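Local coordinates for protein transcarboxylase 5S subunit (PDB 1RQB) that transfers a carboxyl group from the biotin of the 1.3S subunit to pyruvate, forming oxaloacetate, as the cobalt-dependent 5S component of transcarboxylase, at residues G60-E65 / M131-V136; G69-S74 / W84-T89; L99-L102 / L108-Y111; D247-A252 / E266-M271; K351-P356 / D388-Y393. All coordinates share one frame; numbering follows the deposited sequence.

Contact 1: G60-E65 / M131-V136; sequences GYWSVE and MDVFRV
W62 and V133 make the apolar part of this contact, which spans the inside of a TIM barrel between two strands that are not neighbours: both 63-68 and 133-136 pair with strand 99-103, and Q100 of that strand touches both W62 and V133. W62 holds CG anti to its backbone N (chi1 -178°), and this carries the far corner of the indole across to V133. There W62 CH2 meets V133 CG2 at 4.0 Å, the two side chains crossing at about a right angle. A broad ring suits this end of the barrel because its reach brings it to a residue two strands away, and the branched valine offers it a compact methyl. R98 makes a cation-pi contact with the same indole.

The polar part joins E65 and R135. E65 OE1 and R135 NH1 stand 4.4 Å apart, too far for a salt bridge, and no N-H of the guanidinium is aimed at that oxygen, so only charge acts directly. A water closes the gap: it donates to E65 OE1 at 2.9 Å and accepts from R135 NH1, also at 2.9 Å. Each charge has a firmer partner elsewhere. E65 OE2 pairs with R33 NE and accepts from the backbone N of the cobalt ligand D34, while R135 forms a salt bridge with D250 through NH1 and bonds to Q161 through NE.

The buried charges are thus balanced by outside partners, R33 for E65 and D250 for R135, and joined by a bridging water, which is consistent with a second-shell role for E65 in positioning D34 and R33.

Contact 2: G69-S74 / W84-T89; sequences GATYDS and WERLRT
The hydroxyl of Y72 is held by two groups: W84 NE1 donates to Y72 OH at 2.8 Å, and T452 OG1 is its second hydrogen-bond partner. The indole bond is short but bent, with an N-H...O angle of 137°, and the oxygen sits 28° out of the W84 ring plane. The bend goes with a second interaction of the same pair, an offset edge-to-face stack in which the edge of the Y72 ring turns toward the face of the W84 five-membered ring. The centroids of the Y72 ring and the W84 five-membered ring are 5.4 Å apart and the planes perpendicular, with Y72 CE1 resting 4.0 Å from W84 CE2. Tyrosine and tryptophan suit these places because each combines a large apolar ring with one polar atom. A phenylalanine in place of W84 would probably leave the Y72 hydroxyl without its N-H donor and open a gap where the wider indole had packed.

T71 CB meets R86 NH1 at 4.0 Å, in van der Waals packing only. R86 reaches it by an extended chain that bends at chi3 (-69°), while NH2 forms a salt bridge with E81. The hydroxyl of T71 turns instead to the backbone oxygen of G68.

Helix 71-77, at the C-terminal end of strand 63-68 and just after the substrate-binding A70, is in this way fastened to helix 83-93 of the outer layer. Helix 447-455 packs against both aromatic rings, and W84 also stacks edge-to-face with W67 of strand 63-68, linking this layer to the sheet.

Contact 3: L99-L102 / L108-Y111; sequences LQML and LLGY
Torsions on both sides bring M101 and L109 together. M101, a selenomethionine in the crystal, has CG between its backbone N and carbonyl carbon (chi1 70°), and its chain, extended through chi2, then bends at chi3 to turn the CE methyl toward the loop. L109 places CG anti to its carbonyl carbon (chi1 -61°), which swings the isopropyl end back to the strand.

The M101 methyl lies evenly against the fork of the leucine: M101 CE is 4.1 Å from L109 CD1 and also 4.1 Å from L109 CD2. The second branch has a polar neighbour as well, since L109 CD2 comes to 3.5 Å from the carbonyl oxygen L102 O. That approach is packing, and the oxygen has a probable hydrogen bond from the backbone of G69. A flexible, unbranched side chain suits M101 because it can bend to reach an irregular loop, and a forked leucine gives it two methyls to lie on.

Side chains alternate along the strand: that of M101 turns out to the helical layer, whereas that of L102 turns inward, near R135 and the substrate-binding R33. Outside, F122 of helix 116-128 touches both M101 and L109, and Y72 of helix 71-77 packs on L109 as well. The loop that follows strand 99-103 is therefore wedged between its own strand and helices 71-77 and 116-128.

Contact 4: D247-A252 / E266-M271; sequences DVVDTA and ESVAEM
T251 and V268 meet through aliphatic carbons, with no ring, amide or carboxylate among the touching atoms. The flat group closest at hand is the carboxylate of E266: the side chain starts away from the strand and then curls back toward segment 247-252, its OE2 hydrogen-bonded to S254 OG. The fit itself rests on branched aliphatic carbons.

The tightest approach is T251 CG2 to V268 CG2, at 3.7 Å, and T251 CG2 also lies 4.0 Å from V268 CB. The torsion of T251 (chi1 63°) sorts its two branches: CG2 stands anti to the carbonyl carbon and faces the helix, while OG1 sits between the backbone N and the carbonyl carbon and finds T265 OG1 as its hydrogen-bond partner. Threonine suits the spot because one branch packs and the other satisfies a polar bond in a buried place. V268 presents a methyl to each of two strand residues, its other branch V268 CG1 lying 4.2 Å from V249 CG2. Beta-branched residues are at home in the strand, and valine keeps the helix close to it.

Strand 248-251 belongs to the parallel barrel between strands 23-29 and 223-225, and I27 packs beside both V249 and T251. Helix 265-271 covers it from outside, flanked by helices 234-243 and 283-296. The far side of this helix reaches the second subunit: S267 bonds to T231 of that chain, and E270 forms a salt bridge with its K202.

Contact 5: K351-P356 / D388-Y393; sequences KAAGFP and DIMLGY
M390, present as selenomethionine, packs against A352 and A353 with the end of its side chain. From CB, which sets CG anti to the carbonyl carbon (chi1 -64°), the chain folds at chi2 (-60°) and again at chi3; CB and CG only carry it across. M390 SE is the first atom to touch, 3.6 Å from A352 O and 3.8 Å from A353 CA. At the tip, M390 CE ends 3.5 Å from A352 O. Beside it, I389 CG2 meets A353 CB at 4.2 Å. M390 also packs on V405, V406 and A409 of helix 403-413.

Small residues suit the other side: alanines let the backbones close in, so that A353 CA and M390 CA are 5.9 Å apart. Both helices stop here in Schellman motifs, with G354 and G392 taking the positive phi that a side chain would hinder. Y393 N closes the second on D388 O at 2.8 Å.

Cohesion between the two helix ends therefore rests on shape and dispersion forces. Some backbone groups serve the Schellman bonds, while others bond to neighbouring segments, such as A353 O to S397 and G354 to A399; the join belongs to the carboxylase domain, away from the cobalt site.

Overall arrangement
Contacts 1 to 4 belong to the TIM barrel that holds the cobalt, and contact 5 to the mainly helical carboxylase domain, about 32 Å from contact 1 between centres. Contacts 2 and 3 both fall within the chain between the two segments of contact 1; contacts 4 and 5 follow in order. Contact 1 lies inside the barrel and meets contact 4 through the R135-D250 salt bridge and contact 3 through strand 99-103. Contacts 2 and 3, about 9 Å apart between centres, join the outer layer to that strand. Contact 4 lies where the barrel meets the second subunit. Metal site, helical shell and dimer interface are thus linked through one sheet.

Contact 1: G60-E65 / M131-V136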
# COMPACT_ATOMS: atom_id res chain seq x y z
N GLY A 60 -16.32 -2.33 16.82
CA GLY A 60 -15.56 -3.23 17.69
C GLY A 60 -14.11 -2.85 17.95
O GLY A 60 -13.31 -3.67 18.39
N TYR A 61 -13.76 -1.59 17.71
CA TYR A 61 -12.38 -1.13 17.91
C TYR A 61 -12.03 -1.06 19.40
O TYR A 61 -12.89 -0.82 20.24
CB TYR A 61 -12.22 0.28 17.34
CG TYR A 61 -12.40 0.38 15.85
CD1 TYR A 61 -13.46 1.11 15.31
CD2 TYR A 61 -11.47 -0.19 14.98
CE1 TYR A 61 -13.58 1.28 13.92
CE2 TYR A 61 -11.58 -0.02 13.60
CZ TYR A 61 -12.64 0.72 13.08
OH TYR A 61 -12.71 0.93 11.72
N TRP A 62 -10.75 -1.25 19.71
CA TRP A 62 -10.29 -1.15 21.11
C TRP A 62 -10.41 0.32 21.53
O TRP A 62 -10.83 0.64 22.64
CB TRP A 62 -8.83 -1.60 21.23
CG TRP A 62 -8.35 -1.54 22.66
CD1 TRP A 62 -8.67 -2.40 23.67
CD2 TRP A 62 -7.57 -0.49 23.25
NE1 TRP A 62 -8.15 -1.94 24.87
CE2 TRP A 62 -7.47 -0.77 24.63
CE3 TRP A 62 -6.95 0.66 22.74
CZ2 TRP A 62 -6.78 0.07 25.52
CZ3 TRP A 62 -6.26 1.49 23.63
CH2 TRP A 62 -6.18 1.19 25.00
N SER A 63 -10.02 1.22 20.63
CA SER A 63 -10.14 2.67 20.87
C SER A 63 -10.27 3.37 19.52
O SER A 63 -9.99 2.80 18.47
CB SER A 63 -8.92 3.23 21.62
OG SER A 63 -7.76 3.26 20.81
N VAL A 64 -10.73 4.61 19.58
CA VAL A 64 -10.92 5.47 18.40
C VAL A 64 -10.11 6.75 18.61
O VAL A 64 -10.43 7.56 19.47
CB VAL A 64 -12.41 5.83 18.24
CG1 VAL A 64 -12.61 6.75 17.04
CG2 VAL A 64 -13.24 4.53 18.08
N GLU A 65 -9.04 6.93 17.83
CA GLU A 65 -8.24 8.15 18.02
C GLU A 65 -9.03 9.29 17.36
O GLU A 65 -9.35 9.21 16.18
CB GLU A 65 -6.85 7.99 17.38
CG GLU A 65 -5.88 9.09 17.80
CD GLU A 65 -4.63 9.14 16.95
OE1 GLU A 65 -3.52 9.01 17.50
OE2 GLU A 65 -4.77 9.32 15.72
N MSE A 131 -12.38 12.34 27.22
CA MSE A 131 -11.22 11.57 26.77
C MSE A 131 -11.01 10.35 27.67
O MSE A 131 -11.09 10.46 28.90
CB MSE A 131 -9.98 12.46 26.77
CG MSE A 131 -8.81 11.84 26.06
SE MSE A 131 -9.37 11.30 24.28
CE MSE A 131 -9.91 12.99 23.58
N ASP A 132 -10.71 9.19 27.07
CA ASP A 132 -10.53 7.95 27.83
C ASP A 132 -9.06 7.51 27.86
O ASP A 132 -8.52 7.16 28.91
CB ASP A 132 -11.35 6.80 27.22
CG ASP A 132 -12.85 7.03 27.30
OD1 ASP A 132 -13.36 7.22 28.43
OD2 ASP A 132 -13.53 7.02 26.24
N VAL A 133 -8.43 7.49 26.69
CA VAL A 133 -7.03 7.05 26.58
C VAL A 133 -6.16 8.22 26.15
O VAL A 133 -6.45 8.91 25.18
CB VAL A 133 -6.89 5.91 25.53
CG1 VAL A 133 -5.43 5.47 25.42
CG2 VAL A 133 -7.77 4.71 25.91
N PHE A 134 -5.09 8.45 26.90
CA PHE A 134 -4.16 9.54 26.59
C PHE A 134 -2.81 8.97 26.16
O PHE A 134 -2.08 8.39 26.96
CB PHE A 134 -3.92 10.44 27.81
CG PHE A 134 -5.13 11.23 28.24
CD1 PHE A 134 -6.17 10.62 28.96
CD2 PHE A 134 -5.21 12.60 27.98
CE1 PHE A 134 -7.27 11.39 29.42
CE2 PHE A 134 -6.28 13.36 28.43
CZ PHE A 134 -7.32 12.75 29.16
N ARG A 135 -2.47 9.11 24.88
CA ARG A 135 -1.15 8.64 24.43
C ARG A 135 -0.19 9.82 24.63
O ARG A 135 -0.21 10.79 23.88
CB ARG A 135 -1.20 8.19 22.97
CG ARG A 135 0.18 7.81 22.41
CD ARG A 135 0.06 7.22 21.00
NE ARG A 135 -0.60 5.92 21.03
CZ ARG A 135 -0.98 5.24 19.94
NH1 ARG A 135 -0.78 5.76 18.74
NH2 ARG A 135 -1.53 4.05 20.07
N VAL A 136 0.63 9.73 25.67
CA VAL A 136 1.56 10.82 25.99
C VAL A 136 2.93 10.53 25.38
O VAL A 136 3.49 9.45 25.59
CB VAL A 136 1.72 10.96 27.52
CG1 VAL A 136 2.57 12.18 27.85
CG2 VAL A 136 0.35 11.07 28.18
O HOH W 1 -0.66 8.40 17.65

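Contact 2: G69-S74 / W84-T89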
# COMPACT_ATOMS: atom_id res chain seq x y z
N GLY A 69 -2.92 15.81 18.73
CA GLY A 69 -2.09 15.91 17.54
C GLY A 69 -2.26 17.32 17.01
O GLY A 69 -2.42 18.26 17.79
N ALA A 70 -2.28 17.47 15.69
CA ALA A 70 -2.40 18.79 15.05
C ALA A 70 -3.86 19.19 14.86
O ALA A 70 -4.13 20.26 14.32
CB ALA A 70 -1.70 18.76 13.69
N THR A 71 -4.82 18.39 15.32
CA THR A 71 -6.23 18.74 15.07
C THR A 71 -6.68 19.96 15.87
O THR A 71 -7.57 20.69 15.43
CB THR A 71 -7.19 17.58 15.37
OG1 THR A 71 -7.15 17.26 16.76
CG2 THR A 71 -6.83 16.35 14.54
N TYR A 72 -6.10 20.21 17.05
CA TYR A 72 -6.52 21.38 17.83
C TYR A 72 -6.18 22.63 17.03
O TYR A 72 -7.03 23.49 16.78
CB TYR A 72 -5.78 21.38 19.17
CG TYR A 72 -6.41 22.23 20.27
CD1 TYR A 72 -7.03 21.62 21.36
CD2 TYR A 72 -6.33 23.62 20.24
CE1 TYR A 72 -7.54 22.39 22.41
CE2 TYR A 72 -6.84 24.40 21.29
CZ TYR A 72 -7.44 23.77 22.37
OH TYR A 72 -7.92 24.51 23.43
N ASP A 73 -4.94 22.72 16.59
CA ASP A 73 -4.47 23.85 15.78
C ASP A 73 -5.33 24.00 14.51
O ASP A 73 -5.76 25.10 14.17
CB ASP A 73 -3.01 23.64 15.36
CG ASP A 73 -2.54 24.69 14.36
OD1 ASP A 73 -2.19 25.81 14.79
OD2 ASP A 73 -2.54 24.40 13.14
N SER A 74 -5.58 22.90 13.81
CA SER A 74 -6.34 22.98 12.55
C SER A 74 -7.76 23.52 12.79
O SER A 74 -8.28 24.30 12.00
CB SER A 74 -6.44 21.61 11.89
OG SER A 74 -7.14 21.73 10.65
N TRP A 84 -12.91 21.86 21.55
CA TRP A 84 -13.63 21.27 22.69
C TRP A 84 -15.04 20.86 22.27
O TRP A 84 -15.60 19.90 22.80
CB TRP A 84 -13.64 22.27 23.87
CG TRP A 84 -12.24 22.59 24.37
CD1 TRP A 84 -11.47 23.67 24.02
CD2 TRP A 84 -11.45 21.82 25.28
NE1 TRP A 84 -10.26 23.61 24.64
CE2 TRP A 84 -10.21 22.48 25.42
CE3 TRP A 84 -11.66 20.62 25.99
CZ2 TRP A 84 -9.18 21.99 26.25
CZ3 TRP A 84 -10.64 20.14 26.80
CH2 TRP A 84 -9.42 20.82 26.93
N GLU A 85 -15.64 21.58 21.33
CA GLU A 85 -16.99 21.21 20.87
C GLU A 85 -16.89 19.92 20.05
O GLU A 85 -17.79 19.08 20.08
CB GLU A 85 -17.59 22.33 20.02
CG GLU A 85 -18.98 22.03 19.48
CD GLU A 85 -20.05 21.99 20.57
OE1 GLU A 85 -21.24 21.81 20.22
OE2 GLU A 85 -19.70 22.15 21.76
N ARG A 86 -15.79 19.77 19.31
CA ARG A 86 -15.60 18.55 18.51
C ARG A 86 -15.48 17.35 19.45
O ARG A 86 -16.08 16.30 19.21
CB ARG A 86 -14.34 18.66 17.64
CG ARG A 86 -14.00 17.36 16.89
CD ARG A 86 -12.72 17.44 16.04
NE ARG A 86 -12.87 18.32 14.88
CZ ARG A 86 -12.02 18.36 13.85
NH1 ARG A 86 -10.94 17.59 13.85
NH2 ARG A 86 -12.27 19.15 12.81
N LEU A 87 -14.71 17.50 20.52
CA LEU A 87 -14.53 16.42 21.50
C LEU A 87 -15.88 16.08 22.13
O LEU A 87 -16.23 14.91 22.26
CB LEU A 87 -13.53 16.82 22.59
CG LEU A 87 -13.39 15.87 23.78
CD1 LEU A 87 -13.06 14.45 23.30
CD2 LEU A 87 -12.30 16.38 24.71
N ARG A 88 -16.64 17.09 22.55
CA ARG A 88 -17.95 16.82 23.15
C ARG A 88 -18.86 16.08 22.18
O ARG A 88 -19.58 15.16 22.56
CB ARG A 88 -18.61 18.12 23.63
CG ARG A 88 -18.03 18.61 24.94
CD ARG A 88 -18.75 19.84 25.48
NE ARG A 88 -18.41 21.07 24.77
CZ ARG A 88 -17.47 21.91 25.17
NH1 ARG A 88 -16.78 21.65 26.27
NH2 ARG A 88 -17.21 23.01 24.48
N THR A 89 -18.83 16.48 20.92
CA THR A 89 -19.68 15.85 19.90
C THR A 89 -19.28 14.39 19.71
O THR A 89 -20.14 13.51 19.66
CB THR A 89 -19.58 16.60 18.55
OG1 THR A 89 -20.06 17.94 18.73
CG2 THR A 89 -20.44 15.91 17.50

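Contact 3: L99-L102 / L108-Y111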
# COMPACT_ATOMS: atom_id res chain seq x y z
N LEU A 99 -12.37 6.78 23.70
CA LEU A 99 -11.81 7.85 22.86
C LEU A 99 -10.33 8.00 23.21
O LEU A 99 -9.94 7.88 24.37
CB LEU A 99 -12.55 9.17 23.10
CG LEU A 99 -14.06 9.11 22.87
CD1 LEU A 99 -14.63 10.54 22.87
CD2 LEU A 99 -14.37 8.43 21.55
N GLN A 100 -9.51 8.25 22.19
CA GLN A 100 -8.06 8.36 22.42
C GLN A 100 -7.52 9.63 21.78
O GLN A 100 -8.02 10.07 20.74
CB GLN A 100 -7.38 7.13 21.82
CG GLN A 100 -5.89 7.04 22.01
CD GLN A 100 -5.35 5.67 21.64
OE1 GLN A 100 -5.92 4.65 22.01
NE2 GLN A 100 -4.23 5.64 20.93
N MSE A 101 -6.51 10.23 22.41
CA MSE A 101 -5.87 11.43 21.86
C MSE A 101 -4.35 11.27 21.95
O MSE A 101 -3.85 10.42 22.68
CB MSE A 101 -6.25 12.69 22.65
CG MSE A 101 -5.64 12.77 24.06
SE MSE A 101 -5.85 14.54 24.91
CE MSE A 101 -5.01 15.61 23.52
N LEU A 102 -3.65 12.09 21.18
CA LEU A 102 -2.18 12.14 21.18
C LEU A 102 -1.82 13.46 21.87
O LEU A 102 -2.29 14.52 21.45
CB LEU A 102 -1.63 12.13 19.75
CG LEU A 102 -0.10 12.20 19.67
CD1 LEU A 102 0.49 10.89 20.20
CD2 LEU A 102 0.37 12.44 18.23
N LEU A 108 2.03 19.79 25.75
CA LEU A 108 0.59 19.61 25.51
C LEU A 108 0.37 19.62 23.99
O LEU A 108 1.01 18.85 23.27
CB LEU A 108 -0.20 20.72 26.21
CG LEU A 108 -0.06 20.71 27.74
CD1 LEU A 108 -0.74 21.95 28.33
CD2 LEU A 108 -0.66 19.43 28.31
N LEU A 109 -0.53 20.46 23.50
CA LEU A 109 -0.75 20.51 22.05
C LEU A 109 -0.18 21.83 21.53
O LEU A 109 -0.40 22.21 20.38
CB LEU A 109 -2.26 20.45 21.74
CG LEU A 109 -2.97 19.18 22.20
CD1 LEU A 109 -4.45 19.25 21.83
CD2 LEU A 109 -2.30 17.97 21.57
N GLY A 110 0.58 22.49 22.40
CA GLY A 110 1.17 23.78 22.12
C GLY A 110 2.56 23.85 21.51
O GLY A 110 3.09 22.86 21.02
N TYR A 111 3.15 25.03 21.62
CA TYR A 111 4.44 25.35 20.99
C TYR A 111 5.61 25.38 21.99
O TYR A 111 6.74 25.62 21.57
CB TYR A 111 4.31 26.71 20.30
CG TYR A 111 4.15 27.85 21.30
CD1 TYR A 111 5.23 28.65 21.67
CD2 TYR A 111 2.92 28.09 21.91
CE1 TYR A 111 5.10 29.65 22.63
CE2 TYR A 111 2.77 29.09 22.88
CZ TYR A 111 3.87 29.87 23.23
OH TYR A 111 3.73 30.84 24.21

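Contact 4: D247-A252 / E266-M271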
# COMPACT_ATOMS: atom_id res chain seq x y z
N ASP A 247 -0.53 -6.34 21.74
CA ASP A 247 -1.93 -6.37 22.18
C ASP A 247 -2.88 -5.63 21.23
O ASP A 247 -3.99 -6.09 20.99
CB ASP A 247 -2.04 -5.76 23.58
CG ASP A 247 -1.17 -6.50 24.58
OD1 ASP A 247 -1.67 -7.47 25.18
OD2 ASP A 247 0.02 -6.14 24.73
N VAL A 248 -2.44 -4.48 20.70
CA VAL A 248 -3.30 -3.65 19.84
C VAL A 248 -2.47 -3.04 18.72
O VAL A 248 -1.32 -2.65 18.94
CB VAL A 248 -3.90 -2.44 20.65
CG1 VAL A 248 -4.75 -1.54 19.72
CG2 VAL A 248 -4.71 -2.94 21.85
N VAL A 249 -3.03 -2.93 17.51
CA VAL A 249 -2.31 -2.26 16.42
C VAL A 249 -3.20 -1.15 15.86
O VAL A 249 -4.43 -1.29 15.86
CB VAL A 249 -1.87 -3.25 15.29
CG1 VAL A 249 -0.85 -4.27 15.86
CG2 VAL A 249 -3.08 -3.98 14.73
N ASP A 250 -2.60 -0.03 15.43
CA ASP A 250 -3.36 1.11 14.89
C ASP A 250 -3.46 1.01 13.37
O ASP A 250 -2.47 0.72 12.69
CB ASP A 250 -2.68 2.45 15.22
CG ASP A 250 -2.56 2.72 16.70
OD1 ASP A 250 -2.95 1.86 17.51
OD2 ASP A 250 -2.06 3.81 17.05
N THR A 251 -4.65 1.27 12.83
CA THR A 251 -4.87 1.21 11.38
C THR A 251 -5.88 2.29 10.98
O THR A 251 -6.51 2.92 11.82
CB THR A 251 -5.44 -0.18 10.95
OG1 THR A 251 -6.72 -0.37 11.57
CG2 THR A 251 -4.50 -1.31 11.39
N ALA A 252 -6.02 2.49 9.67
CA ALA A 252 -6.96 3.49 9.15
C ALA A 252 -7.88 2.81 8.14
O ALA A 252 -7.43 2.00 7.33
CB ALA A 252 -6.19 4.64 8.45
N GLU A 266 -9.26 -2.93 7.27
CA GLU A 266 -9.85 -4.17 6.75
C GLU A 266 -8.76 -5.14 6.28
O GLU A 266 -8.91 -6.35 6.44
CB GLU A 266 -10.80 -3.86 5.60
CG GLU A 266 -11.91 -2.90 5.98
CD GLU A 266 -11.65 -1.50 5.45
OE1 GLU A 266 -10.65 -0.86 5.87
OE2 GLU A 266 -12.43 -1.04 4.60
N SER A 267 -7.69 -4.63 5.69
CA SER A 267 -6.61 -5.52 5.22
C SER A 267 -5.95 -6.21 6.42
O SER A 267 -5.67 -7.41 6.37
CB SER A 267 -5.57 -4.71 4.44
OG SER A 267 -6.14 -4.15 3.27
N VAL A 268 -5.71 -5.46 7.49
CA VAL A 268 -5.08 -6.05 8.68
C VAL A 268 -6.02 -7.09 9.29
O VAL A 268 -5.57 -8.15 9.73
CB VAL A 268 -4.72 -4.95 9.72
CG1 VAL A 268 -4.33 -5.58 11.05
CG2 VAL A 268 -3.56 -4.14 9.19
N ALA A 269 -7.32 -6.83 9.29
CA ALA A 269 -8.24 -7.82 9.87
C ALA A 269 -8.31 -9.08 8.99
O ALA A 269 -8.26 -10.20 9.50
CB ALA A 269 -9.65 -7.23 10.04
N GLU A 270 -8.41 -8.89 7.68
CA GLU A 270 -8.54 -10.04 6.76
C GLU A 270 -7.28 -10.90 6.68
O GLU A 270 -7.37 -12.12 6.53
CB GLU A 270 -8.90 -9.56 5.35
CG GLU A 270 -10.24 -8.87 5.25
CD GLU A 270 -11.38 -9.83 4.93
OE1 GLU A 270 -11.21 -11.07 5.05
OE2 GLU A 270 -12.46 -9.33 4.56
N MSE A 271 -6.11 -10.29 6.79
CA MSE A 271 -4.85 -11.05 6.63
C MSE A 271 -4.65 -12.08 7.74
O MSE A 271 -3.83 -12.98 7.58
CB MSE A 271 -3.65 -10.10 6.64
CG MSE A 271 -3.33 -9.51 8.00
SE MSE A 271 -1.77 -8.29 8.01
CE MSE A 271 -1.37 -8.25 9.91

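Contact 5: K351-P356 / D388-Y393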
# COMPACT_ATOMS: atom_id res chain seq x y z
N LYS A 351 23.55 14.11 14.93
CA LYS A 351 24.52 13.54 15.87
C LYS A 351 24.89 14.58 16.94
O LYS A 351 24.95 14.27 18.12
CB LYS A 351 25.79 13.10 15.13
CG LYS A 351 26.92 12.62 16.03
CD LYS A 351 28.13 12.21 15.20
CE LYS A 351 29.32 11.83 16.08
NZ LYS A 351 28.96 10.77 17.07
N ALA A 352 25.14 15.80 16.50
CA ALA A 352 25.52 16.87 17.44
C ALA A 352 24.42 17.09 18.47
O ALA A 352 24.69 17.39 19.63
CB ALA A 352 25.79 18.16 16.67
N ALA A 353 23.17 16.94 18.05
CA ALA A 353 22.02 17.17 18.94
C ALA A 353 21.71 15.94 19.80
O ALA A 353 20.71 15.91 20.51
CB ALA A 353 20.80 17.55 18.11
N GLY A 354 22.56 14.92 19.73
CA GLY A 354 22.31 13.74 20.55
C GLY A 354 21.42 12.67 19.94
O GLY A 354 20.82 11.88 20.67
N PHE A 355 21.31 12.65 18.62
CA PHE A 355 20.53 11.66 17.87
C PHE A 355 19.05 11.65 18.26
O PHE A 355 18.49 10.60 18.56
CB PHE A 355 21.10 10.25 18.06
CG PHE A 355 22.41 10.04 17.38
CD1 PHE A 355 23.57 9.85 18.13
CD2 PHE A 355 22.49 10.06 16.00
CE1 PHE A 355 24.80 9.67 17.49
CE2 PHE A 355 23.71 9.88 15.35
CZ PHE A 355 24.87 9.69 16.11
N PRO A 356 18.40 12.81 18.27
CA PRO A 356 16.98 12.70 18.62
C PRO A 356 16.22 12.09 17.44
O PRO A 356 16.68 12.13 16.30
CB PRO A 356 16.58 14.14 18.88
CG PRO A 356 17.44 14.90 17.90
CD PRO A 356 18.79 14.22 18.11
N ASP A 388 18.30 26.08 21.67
CA ASP A 388 17.57 25.58 22.84
C ASP A 388 17.77 24.07 22.99
O ASP A 388 17.93 23.57 24.10
CB ASP A 388 16.08 25.91 22.73
CG ASP A 388 15.73 27.26 23.34
OD1 ASP A 388 14.59 27.74 23.13
OD2 ASP A 388 16.58 27.85 24.04
N ILE A 389 17.73 23.34 21.88
CA ILE A 389 17.94 21.88 21.94
C ILE A 389 19.34 21.60 22.48
O ILE A 389 19.52 20.80 23.40
CB ILE A 389 17.83 21.21 20.55
CG1 ILE A 389 16.40 21.31 20.03
CG2 ILE A 389 18.25 19.75 20.64
CD1 ILE A 389 16.17 20.62 18.69
N MSE A 390 20.34 22.27 21.91
CA MSE A 390 21.74 22.06 22.31
C MSE A 390 21.95 22.43 23.78
O MSE A 390 22.79 21.82 24.45
CB MSE A 390 22.69 22.89 21.45
CG MSE A 390 22.71 22.52 19.97
SE MSE A 390 23.25 20.67 19.71
CE MSE A 390 24.74 20.60 20.94
N LEU A 391 21.21 23.40 24.30
CA LEU A 391 21.40 23.83 25.69
C LEU A 391 20.50 23.07 26.66
O LEU A 391 20.52 23.35 27.86
CB LEU A 391 21.16 25.34 25.80
CG LEU A 391 22.14 26.15 24.93
CD1 LEU A 391 21.69 27.59 24.82
CD2 LEU A 391 23.53 26.04 25.52
N GLY A 392 19.72 22.12 26.16
CA GLY A 392 18.86 21.33 27.04
C GLY A 392 17.50 21.89 27.42
O GLY A 392 16.83 21.36 28.30
N TYR A 393 17.05 22.93 26.73
CA TYR A 393 15.75 23.52 27.09
C TYR A 393 14.59 22.68 26.55
O TYR A 393 13.43 22.99 26.80
CB TYR A 393 15.68 24.98 26.65
CG TYR A 393 16.54 25.85 27.55
CD1 TYR A 393 17.92 25.90 27.37
CD2 TYR A 393 15.98 26.54 28.63
CE1 TYR A 393 18.74 26.61 28.25
CE2 TYR A 393 16.79 27.25 29.52
CZ TYR A 393 18.17 27.28 29.32
OH TYR A 393 18.99 27.97 30.20